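Local structure of glycosyl hyrolase, family 3 (Deinococcus radiodurans, 3TEV) at residues Gly167-Gly172 with Ala328-Ala333. The protein probably hydrolyses O-glycosidic bonds as a family 3 glycoside hydrolase with a TIM-barrel-type domain. Numbering follows the deposited sequence.
Sequences GHTREG and ARRFPA
One water bridges the turn after helix 154-169 and the loop after helix 314-330: it donates to Gly-172 O at 2.7 Å and to Pro-332 O at 2.8 Å, so these backbone carbonyls share a bridge where no direct hydrogen bond crosses the contact. Beside it, the ring of Phe-331 does most of the touching. Phe-331 CD1 rests 3.5 Å from Gly-172 C, while Thr-169 O comes in at the ring edge, in plane, 3.8 Å from Phe-331 CE1. That carbonyl oxygen already accepts Gly-172 N in the type I turn from Thr-169 to Gly-172. Together with the bond from Val-173 N to His-168 O, this makes a Schellman motif, and Gly-172, at the positive phi of 75° that suits glycine, is its C-prime residue. The ring thus packs on the Schellman turn that closes helix 154-169, with its edge toward Thr-169 O. Arg-330 lies extended across one face of the Phe-331 ring, its CG 3.9 Å above the ring plane, over the centre, and its guanidinium has Phe-331 CZ over one of its own faces, toward the rim. From there Arg-330 NH2 meets the methyl CG2 of Thr-169 at 4.0 Å, which the threonine chi1 of -76° places anti to its own backbone nitrogen. With an alanine at Phe-331, Gly-172 and the Thr-169 carbonyl would probably lose the ring they pack on, and the Arg-330 side chain the surface it lies over. Phe-331 also touches Ala-174, and its carbonyl accepts a bond from Asn-127. Arg-170 and Glu-171 turn away to pair with charges on helix 107-124. Here helix 154-169, just before the chain enters strand 174-180 of the parallel sheet, meets the C-terminal end of helix 314-330.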
loop_
_atom_site.group_PDB
_atom_site.type_symbol
_atom_site.label_atom_id
_atom_site.label_comp_id
_atom_site.label_asym_id
_atom_site.label_seq_id
_atom_site.Cartn_x
_atom_site.Cartn_y
_atom_site.Cartn_z
ATOM N N GLY A 167 -8.739 13.555 6.548
ATOM C CA GLY A 167 -8.781 14.448 5.398
ATOM C C GLY A 167 -9.017 13.719 4.082
ATOM O O GLY A 167 -9.677 14.256 3.198
ATOM N N HIS A 168 -8.485 12.502 3.945
ATOM C CA HIS A 168 -8.697 11.715 2.734
ATOM C C HIS A 168 -10.086 11.087 2.743
ATOM O O HIS A 168 -10.855 11.224 1.805
ATOM C CB HIS A 168 -7.615 10.637 2.591
ATOM C CG HIS A 168 -6.345 11.148 2.000
ATOM N ND1 HIS A 168 -5.367 11.757 2.755
ATOM C CD2 HIS A 168 -5.913 11.186 0.718
ATOM C CE1 HIS A 168 -4.376 12.134 1.964
ATOM N NE2 HIS A 168 -4.684 11.801 0.721
ATOM N N THR A 169 -10.380 10.392 3.827
ATOM C CA THR A 169 -11.624 9.684 4.028
ATOM C C THR A 169 -12.833 10.583 3.803
ATOM O O THR A 169 -13.748 10.228 3.048
ATOM C CB THR A 169 -11.614 9.070 5.438
ATOM O OG1 THR A 169 -10.762 7.916 5.421
ATOM C CG2 THR A 169 -12.979 8.625 5.850
ATOM N N ARG A 170 -12.827 11.765 4.419
ATOM C CA ARG A 170 -13.962 12.670 4.259
ATOM C C ARG A 170 -14.089 13.252 2.840
ATOM O O ARG A 170 -15.156 13.747 2.477
ATOM C CB ARG A 170 -13.971 13.769 5.337
ATOM C CG ARG A 170 -12.906 14.854 5.198
ATOM C CD ARG A 170 -13.031 15.785 6.409
ATOM N NE ARG A 170 -12.126 16.934 6.524
ATOM C CZ ARG A 170 -12.209 18.059 5.804
ATOM N NH1 ARG A 170 -13.102 18.148 4.803
ATOM N NH2 ARG A 170 -11.374 19.089 6.061
ATOM N N GLU A 171 -13.016 13.182 2.044
ATOM C CA GLU A 171 -13.068 13.652 0.663
ATOM C C GLU A 171 -13.256 12.513 -0.357
ATOM O O GLU A 171 -13.175 12.735 -1.569
ATOM C CB GLU A 171 -11.858 14.528 0.304
ATOM C CG GLU A 171 -11.721 15.860 1.119
ATOM C CD GLU A 171 -12.854 16.882 0.915
ATOM O OE1 GLU A 171 -13.791 16.643 0.119
ATOM O OE2 GLU A 171 -12.815 17.954 1.573
ATOM N N GLY A 172 -13.519 11.298 0.119
ATOM C CA GLY A 172 -13.715 10.170 -0.791
ATOM C C GLY A 172 -12.471 9.587 -1.460
ATOM O O GLY A 172 -12.577 9.019 -2.537
ATOM N N ALA A 328 -13.214 -0.055 -3.130
ATOM C CA ALA A 328 -13.700 0.667 -4.297
ATOM C C ALA A 328 -15.180 1.103 -4.219
ATOM O O ALA A 328 -15.520 2.128 -4.813
ATOM C CB ALA A 328 -13.446 -0.134 -5.571
ATOM N N ARG A 329 -16.056 0.334 -3.548
ATOM C CA ARG A 329 -17.471 0.744 -3.391
ATOM C C ARG A 329 -17.555 1.985 -2.483
ATOM O O ARG A 329 -18.340 2.899 -2.715
ATOM C CB ARG A 329 -18.364 -0.374 -2.807
ATOM C CG ARG A 329 -19.285 -1.027 -3.817
ATOM C CD ARG A 329 -20.228 -2.147 -3.245
ATOM N NE ARG A 329 -19.576 -3.047 -2.278
ATOM C CZ ARG A 329 -19.012 -4.229 -2.545
ATOM N NH1 ARG A 329 -18.982 -4.733 -3.776
ATOM N NH2 ARG A 329 -18.473 -4.915 -1.551
ATOM N N ARG A 330 -16.732 1.983 -1.449
ATOM C CA ARG A 330 -16.721 3.055 -0.480
ATOM C C ARG A 330 -16.075 4.304 -1.099
ATOM O O ARG A 330 -16.537 5.405 -0.883
ATOM C CB ARG A 330 -15.971 2.595 0.772
ATOM C CG ARG A 330 -16.032 3.576 1.915
ATOM C CD ARG A 330 -15.266 3.045 3.099
ATOM N NE ARG A 330 -15.228 4.035 4.176
ATOM C CZ ARG A 330 -14.392 3.995 5.207
ATOM N NH1 ARG A 330 -13.509 3.006 5.317
ATOM N NH2 ARG A 330 -14.445 4.949 6.130
ATOM N N PHE A 331 -15.034 4.094 -1.906
ATOM C CA PHE A 331 -14.261 5.165 -2.503
ATOM C C PHE A 331 -14.201 4.973 -4.030
ATOM O O PHE A 331 -13.149 4.652 -4.583
ATOM C CB PHE A 331 -12.842 5.164 -1.921
ATOM C CG PHE A 331 -12.781 5.342 -0.417
ATOM C CD1 PHE A 331 -13.171 6.549 0.178
ATOM C CD2 PHE A 331 -12.303 4.319 0.399
ATOM C CE1 PHE A 331 -13.086 6.743 1.564
ATOM C CE2 PHE A 331 -12.196 4.500 1.794
ATOM C CZ PHE A 331 -12.606 5.715 2.380
ATOM N N PRO A 332 -15.333 5.172 -4.719
ATOM C CA PRO A 332 -15.343 4.951 -6.160
ATOM C C PRO A 332 -14.403 5.904 -6.917
ATOM O O PRO A 332 -14.303 7.092 -6.580
ATOM C CB PRO A 332 -16.809 5.193 -6.554
ATOM C CG PRO A 332 -17.382 6.034 -5.470
ATOM C CD PRO A 332 -16.566 5.822 -4.229
ATOM N N ALA A 333 -13.727 5.375 -7.935
ATOM C CA ALA A 333 -12.818 6.173 -8.740
ATOM C C ALA A 333 -13.523 7.225 -9.593
ATOM O O ALA A 333 -13.096 8.372 -9.620
ATOM C CB ALA A 333 -11.948 5.292 -9.605
HETATM O O HOH W 1 -14.700 8.459 -4.178
#